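Local coordinates for protein lovastatin nonaketide synthase, polyketide synthase component (Aspergillus terreus, PDB 7CPX) that builds the nonaketide backbone of the cholesterol-lowering drug lovastatin from malonyl-CoA, as a homodimeric, multidomain polyketide synthase working with the partner protein LovC, at residues Gly2105-Pro2110 and Arg2122-Thr2127; Val1873-Pro1878 and Val2128-Arg2133. The protein carries 2 engineered substitutions. One frame throughout, in Å; residues are numbered along the deposited sequence.

Overall arrangement
The short strand 2128-2130 and the residues leading into it tie the two contacts together; their centres lie about 10 Å apart, and contact 1 is nested in the chain loop closed by contact 2. Contact 2 is buried: strand 1869-1883 pairs antiparallel with 2128-2130 through backbone hydrogen bonds, flanked by apolar and aromatic side chains. Contact 1 is a smaller surface contact, made of side-chain packing and two neighbouring carboxylates where 2105-2110 meets the turn before that strand. On its other edge, 2128-2130 pairs parallel with 2108-2110: Met2109 N lies 3.0 Å from Val2128 O, and Met2109 O lies 2.9 Å from Ser2130 N, both probable hydrogen bonds.

Contact 1 of 2, residues Gly2105-Pro2110 and Arg2122-Thr2127; sequences GWEVMP and RPDLST
Glu2107 lies against Thr2127 where the two backbones come closest, their CA atoms 5.0 Å apart. The contact is mostly packing. The aliphatic part of Glu2107 lies along the threonine, CG meeting Thr2127 CG2 at 3.7 Å, while Glu2107 CB rests 3.6 Å from Ser2126 O. The same methyl, Thr2127 CG2, also faces Glu2107 O at 3.5 Å. From strand 2108-2110, Met2109 brings its sulfur to this methyl, SD to Thr2127 CG2 being 4.0 Å. Electrostatics are less comfortable. A bend at chi2 (61°) turns the Glu2107 carboxylate aside from the extended path, and OE2 ends 3.7 Å from the like-charged Asp2124 OD2, although the exact position of the Asp2124 carboxylate is uncertain. Within 2122-2127, a type II beta turn from Asp2124 to Thr2127, with Ser2126 at positive phi, closes through a weak backbone bond from Thr2127 N to Asp2124 O. The turn leads straight into strand 2128-2130, the parallel neighbour of 2108-2110; helix 2111-2117 and the following loop join these two strands in a beta-alpha-beta crossover, and helix 1935-1953 flanks the contact, touching Trp2106 and Ser2126.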
loop_
_atom_site.group_PDB
_atom_site.type_symbol
_atom_site.label_atom_id
_atom_site.label_comp_id
_atom_site.label_asym_id
_atom_site.label_seq_id
_atom_site.Cartn_x
_atom_site.Cartn_y
_atom_site.Cartn_z
ATOM N N GLY A 2105 -36.565 41.434 -1.156
ATOM C CA GLY A 2105 -35.165 41.101 -0.971
ATOM C C GLY A 2105 -34.966 39.764 -0.290
ATOM O O GLY A 2105 -34.322 39.683 0.760
ATOM N N TRP A 2106 -35.517 38.703 -0.881
ATOM C CA TRP A 2106 -35.439 37.387 -0.254
ATOM C C TRP A 2106 -33.997 36.900 -0.178
ATOM O O TRP A 2106 -33.530 36.478 0.886
ATOM C CB TRP A 2106 -36.307 36.393 -1.025
ATOM C CG TRP A 2106 -36.563 35.125 -0.277
ATOM C CD1 TRP A 2106 -36.063 33.889 -0.562
ATOM C CD2 TRP A 2106 -37.382 34.968 0.888
ATOM N NE1 TRP A 2106 -36.521 32.971 0.351
ATOM C CE2 TRP A 2106 -37.333 33.609 1.252
ATOM C CE3 TRP A 2106 -38.151 35.845 1.660
ATOM C CZ2 TRP A 2106 -38.023 33.105 2.352
ATOM C CZ3 TRP A 2106 -38.836 35.344 2.749
ATOM C CH2 TRP A 2106 -38.768 33.987 3.087
ATOM N N GLU A 2107 -33.277 36.949 -1.297
ATOM C CA GLU A 2107 -31.892 36.493 -1.355
ATOM C C GLU A 2107 -31.053 37.460 -2.180
ATOM O O GLU A 2107 -30.259 37.054 -3.036
ATOM C CB GLU A 2107 -31.812 35.074 -1.923
ATOM C CG GLU A 2107 -30.446 34.399 -1.801
ATOM C CD GLU A 2107 -29.981 34.244 -0.366
ATOM O OE1 GLU A 2107 -29.715 35.270 0.295
ATOM O OE2 GLU A 2107 -29.882 33.091 0.104
ATOM N N VAL A 2108 -31.221 38.755 -1.939
ATOM C CA VAL A 2108 -30.476 39.774 -2.669
ATOM C C VAL A 2108 -29.072 39.885 -2.096
ATOM O O VAL A 2108 -28.890 40.017 -0.879
ATOM C CB VAL A 2108 -31.205 41.128 -2.606
ATOM C CG1 VAL A 2108 -30.306 42.232 -3.132
ATOM C CG2 VAL A 2108 -32.500 41.080 -3.394
ATOM N N MET A 2109 -28.067 39.832 -2.974
ATOM C CA MET A 2109 -26.700 40.086 -2.538
ATOM C C MET A 2109 -25.972 40.858 -3.628
ATOM O O MET A 2109 -26.234 40.622 -4.813
ATOM C CB MET A 2109 -25.947 38.791 -2.222
ATOM C CG MET A 2109 -25.726 37.885 -3.417
ATOM S SD MET A 2109 -25.138 36.252 -2.927
ATOM C CE MET A 2109 -23.703 36.679 -1.943
ATOM N N PRO A 2110 -25.077 41.783 -3.277
ATOM C CA PRO A 2110 -24.361 42.531 -4.317
ATOM C C PRO A 2110 -23.486 41.620 -5.164
ATOM O O PRO A 2110 -23.022 40.570 -4.715
ATOM C CB PRO A 2110 -23.520 43.534 -3.522
ATOM C CG PRO A 2110 -24.205 43.658 -2.215
ATOM C CD PRO A 2110 -24.780 42.306 -1.934
ATOM N N ARG A 2122 -21.844 24.859 -5.809
ATOM C CA ARG A 2122 -22.996 25.026 -4.935
ATOM C C ARG A 2122 -23.864 26.167 -5.449
ATOM O O ARG A 2122 -23.913 27.234 -4.824
ATOM C CB ARG A 2122 -22.565 25.317 -3.497
ATOM C CG ARG A 2122 -21.928 24.152 -2.767
ATOM C CD ARG A 2122 -21.731 24.502 -1.300
ATOM N NE ARG A 2122 -21.023 23.463 -0.561
ATOM C CZ ARG A 2122 -19.703 23.351 -0.499
ATOM N NH1 ARG A 2122 -18.906 24.174 -1.160
ATOM N NH2 ARG A 2122 -19.170 22.388 0.246
ATOM N N PRO A 2123 -24.554 25.993 -6.574
ATOM C CA PRO A 2123 -25.424 27.066 -7.061
ATOM C C PRO A 2123 -26.517 27.368 -6.050
ATOM O O PRO A 2123 -27.064 26.469 -5.411
ATOM C CB PRO A 2123 -25.991 26.502 -8.368
ATOM C CG PRO A 2123 -25.905 25.029 -8.215
ATOM C CD PRO A 2123 -24.695 24.760 -7.367
ATOM N N ASP A 2124 -26.828 28.650 -5.901
ATOM C CA ASP A 2124 -27.864 29.103 -4.981
ATOM C C ASP A 2124 -29.035 29.582 -5.834
ATOM O O ASP A 2124 -29.149 30.765 -6.155
ATOM C CB ASP A 2124 -27.345 30.200 -4.058
ATOM C CG ASP A 2124 -28.210 30.384 -2.828
ATOM O OD1 ASP A 2124 -29.434 30.153 -2.922
ATOM O OD2 ASP A 2124 -27.668 30.757 -1.768
ATOM N N LEU A 2125 -29.903 28.646 -6.204
ATOM C CA LEU A 2125 -31.056 28.986 -7.019
ATOM C C LEU A 2125 -31.994 29.901 -6.241
ATOM O O LEU A 2125 -32.055 29.866 -5.009
ATOM C CB LEU A 2125 -31.788 27.719 -7.460
ATOM C CG LEU A 2125 -30.895 26.631 -8.063
ATOM C CD1 LEU A 2125 -31.733 25.521 -8.675
ATOM C CD2 LEU A 2125 -29.942 27.218 -9.093
ATOM N N SER A 2126 -32.725 30.735 -6.978
ATOM C CA SER A 2126 -33.567 31.784 -6.414
ATOM C C SER A 2126 -32.752 32.851 -5.695
ATOM O O SER A 2126 -33.283 33.569 -4.842
ATOM C CB SER A 2126 -34.622 31.205 -5.464
ATOM O OG SER A 2126 -35.435 30.254 -6.129
ATOM N N THR A 2127 -31.467 32.959 -6.015
ATOM C CA THR A 2127 -30.632 34.052 -5.544
ATOM C C THR A 2127 -30.557 35.131 -6.614
ATOM O O THR A 2127 -30.611 34.846 -7.813
ATOM C CB THR A 2127 -29.226 33.557 -5.207
ATOM O OG1 THR A 2127 -29.294 32.616 -4.130
ATOM C CG2 THR A 2127 -28.329 34.719 -4.813
#

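Contact 2 of 2, residues Val1873-Pro1878 and Val2128-Arg2133; sequences VHFSCP and VISWPR
Ser1876 and Ile2129 form a hydrogen-bonded antiparallel pair that adds strand 2128-2130 to strand 1869-1883 of a curled mixed sheet, beside a classic beta bulge in which His1874 and Phe1875 both face Gln1893. The location is consistent with the inactive enoyl reductase-like region of such synthases. Both bonds of the pair, Ser1876 N to Ile2129 O and Ile2129 N to Ser1876 O, measure 2.9 Å. The buried side of Ser1876, Ile2129 and Trp2131 is tight. Here Trp2131 NE1 donates to Ser1876 OG at 2.7 Å, tilted 18° from the indole plane, at the ring edge; this hydroxyl also bonds Asn1912 OD1. Ile2129 CD1 reaches Pro1878 CG at 3.3 Å, and Cys2111 of helix 2111-2117 packs on Ile2129 and Trp2131. The opposite face is more open: the partly exposed Phe1875 and Ser2130 form a non-hydrogen-bonded pair, Phe1875 CE1 lying 3.3 Å from Ser2130 OG. At the far end, where His1874 and Arg2133 are partly exposed, Arg2133 NH1 bonds Val1873 O from above the carbonyl plane. Bends at chi2 and chi3 fold this arginine over His1874, whose ND1 bonds Tyr1872 O; Arg2133 CD makes a CH-pi contact 3.4 Å from the His1874 ring centroid, 11° off the normal.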
loop_
_atom_site.group_PDB
_atom_site.type_symbol
_atom_site.label_atom_id
_atom_site.label_comp_id
_atom_site.label_asym_id
_atom_site.label_seq_id
_atom_site.Cartn_x
_atom_site.Cartn_y
_atom_site.Cartn_z
ATOM N N VAL A 1873 -28.567 46.609 -16.065
ATOM C CA VAL A 1873 -29.133 45.647 -15.127
ATOM C C VAL A 1873 -28.952 46.149 -13.703
ATOM O O VAL A 1873 -27.840 46.494 -13.286
ATOM C CB VAL A 1873 -28.483 44.269 -15.313
ATOM C CG1 VAL A 1873 -29.109 43.258 -14.376
ATOM C CG2 VAL A 1873 -28.618 43.810 -16.752
ATOM N N HIS A 1874 -30.052 46.190 -12.952
ATOM C CA HIS A 1874 -30.014 46.435 -11.518
ATOM C C HIS A 1874 -29.952 45.131 -10.737
ATOM O O HIS A 1874 -29.216 45.032 -9.750
ATOM C CB HIS A 1874 -31.249 47.227 -11.083
ATOM C CG HIS A 1874 -31.297 48.622 -11.621
ATOM N ND1 HIS A 1874 -30.974 48.930 -12.924
ATOM C CD2 HIS A 1874 -31.639 49.792 -11.031
ATOM C CE1 HIS A 1874 -31.107 50.230 -13.113
ATOM N NE2 HIS A 1874 -31.509 50.777 -11.980
ATOM N N PHE A 1875 -30.715 44.131 -11.172
ATOM C CA PHE A 1875 -30.753 42.831 -10.524
ATOM C C PHE A 1875 -30.741 41.743 -11.585
ATOM O O PHE A 1875 -31.254 41.929 -12.692
ATOM C CB PHE A 1875 -31.991 42.687 -9.634
ATOM C CG PHE A 1875 -32.111 43.758 -8.590
ATOM C CD1 PHE A 1875 -31.515 43.606 -7.352
ATOM C CD2 PHE A 1875 -32.818 44.919 -8.849
ATOM C CE1 PHE A 1875 -31.622 44.590 -6.390
ATOM C CE2 PHE A 1875 -32.929 45.907 -7.894
ATOM C CZ PHE A 1875 -32.330 45.743 -6.661
ATOM N N SER A 1876 -30.153 40.602 -11.238
ATOM C CA SER A 1876 -30.046 39.505 -12.190
ATOM C C SER A 1876 -29.993 38.176 -11.452
ATOM O O SER A 1876 -29.762 38.129 -10.243
ATOM C CB SER A 1876 -28.807 39.648 -13.078
ATOM O OG SER A 1876 -27.618 39.513 -12.320
ATOM N N CYS A 1877 -30.221 37.103 -12.198
ATOM C CA CYS A 1877 -30.068 35.759 -11.656
ATOM C C CYS A 1877 -28.670 35.235 -11.969
ATOM O O CYS A 1877 -28.274 35.213 -13.139
ATOM C CB CYS A 1877 -31.118 34.820 -12.236
ATOM S SG CYS A 1877 -30.983 33.124 -11.638
ATOM N N PRO A 1878 -27.895 34.812 -10.966
ATOM C CA PRO A 1878 -26.517 34.376 -11.252
ATOM C C PRO A 1878 -26.435 33.247 -12.261
ATOM O O PRO A 1878 -25.510 33.226 -13.082
ATOM C CB PRO A 1878 -25.989 33.931 -9.881
ATOM C CG PRO A 1878 -26.936 34.474 -8.876
ATOM C CD PRO A 1878 -28.252 34.628 -9.549
ATOM N N VAL A 2128 -30.437 36.380 -6.172
ATOM C CA VAL A 2128 -30.429 37.523 -7.074
ATOM C C VAL A 2128 -29.241 38.418 -6.750
ATOM O O VAL A 2128 -29.067 38.853 -5.603
ATOM C CB VAL A 2128 -31.747 38.318 -7.005
ATOM C CG1 VAL A 2128 -32.036 38.763 -5.593
ATOM C CG2 VAL A 2128 -31.689 39.515 -7.934
ATOM N N ILE A 2129 -28.432 38.687 -7.769
ATOM C CA ILE A 2129 -27.349 39.654 -7.691
ATOM C C ILE A 2129 -27.918 41.049 -7.871
ATOM O O ILE A 2129 -28.694 41.305 -8.800
ATOM C CB ILE A 2129 -26.287 39.363 -8.765
ATOM C CG1 ILE A 2129 -25.660 37.989 -8.553
ATOM C CG2 ILE A 2129 -25.228 40.442 -8.748
ATOM C CD1 ILE A 2129 -25.393 37.264 -9.847
ATOM N N SER A 2130 -27.525 41.956 -6.984
ATOM C CA SER A 2130 -27.919 43.360 -7.040
ATOM C C SER A 2130 -26.761 44.138 -7.649
ATOM O O SER A 2130 -25.758 44.407 -6.984
ATOM C CB SER A 2130 -28.270 43.879 -5.650
ATOM O OG SER A 2130 -28.448 45.285 -5.662
ATOM N N TRP A 2131 -26.900 44.496 -8.917
ATOM C CA TRP A 2131 -25.838 45.198 -9.622
ATOM C C TRP A 2131 -25.790 46.656 -9.180
ATOM O O TRP A 2131 -26.812 47.346 -9.256
ATOM C CB TRP A 2131 -26.056 45.115 -11.123
ATOM C CG TRP A 2131 -25.757 43.771 -11.688
ATOM C CD1 TRP A 2131 -26.652 42.794 -11.991
ATOM C CD2 TRP A 2131 -24.466 43.248 -12.014
ATOM N NE1 TRP A 2131 -26.003 41.694 -12.492
ATOM C CE2 TRP A 2131 -24.657 41.947 -12.516
ATOM C CE3 TRP A 2131 -23.166 43.754 -11.933
ATOM C CZ2 TRP A 2131 -23.599 41.146 -12.934
ATOM C CZ3 TRP A 2131 -22.118 42.959 -12.348
ATOM C CH2 TRP A 2131 -22.340 41.669 -12.842
ATOM N N PRO A 2132 -24.645 47.162 -8.722
ATOM C CA PRO A 2132 -24.573 48.581 -8.357
ATOM C C PRO A 2132 -24.862 49.467 -9.558
ATOM O O PRO A 2132 -24.504 49.145 -10.693
ATOM C CB PRO A 2132 -23.134 48.748 -7.859
ATOM C CG PRO A 2132 -22.380 47.638 -8.496
ATOM C CD PRO A 2132 -23.339 46.495 -8.584
ATOM N N ARG A 2133 -25.519 50.598 -9.296
ATOM C CA ARG A 2133 -25.935 51.511 -10.350
ATOM C C ARG A 2133 -25.213 52.847 -10.329
ATOM O O ARG A 2133 -25.161 53.516 -11.366
ATOM C CB ARG A 2133 -27.446 51.766 -10.262
ATOM C CG ARG A 2133 -28.297 50.526 -10.484
ATOM C CD ARG A 2133 -27.898 49.807 -11.762
ATOM N NE ARG A 2133 -27.655 50.748 -12.847
ATOM C CZ ARG A 2133 -27.017 50.451 -13.970
ATOM N NH1 ARG A 2133 -26.565 49.231 -14.207
ATOM N NH2 ARG A 2133 -26.819 51.407 -14.874
#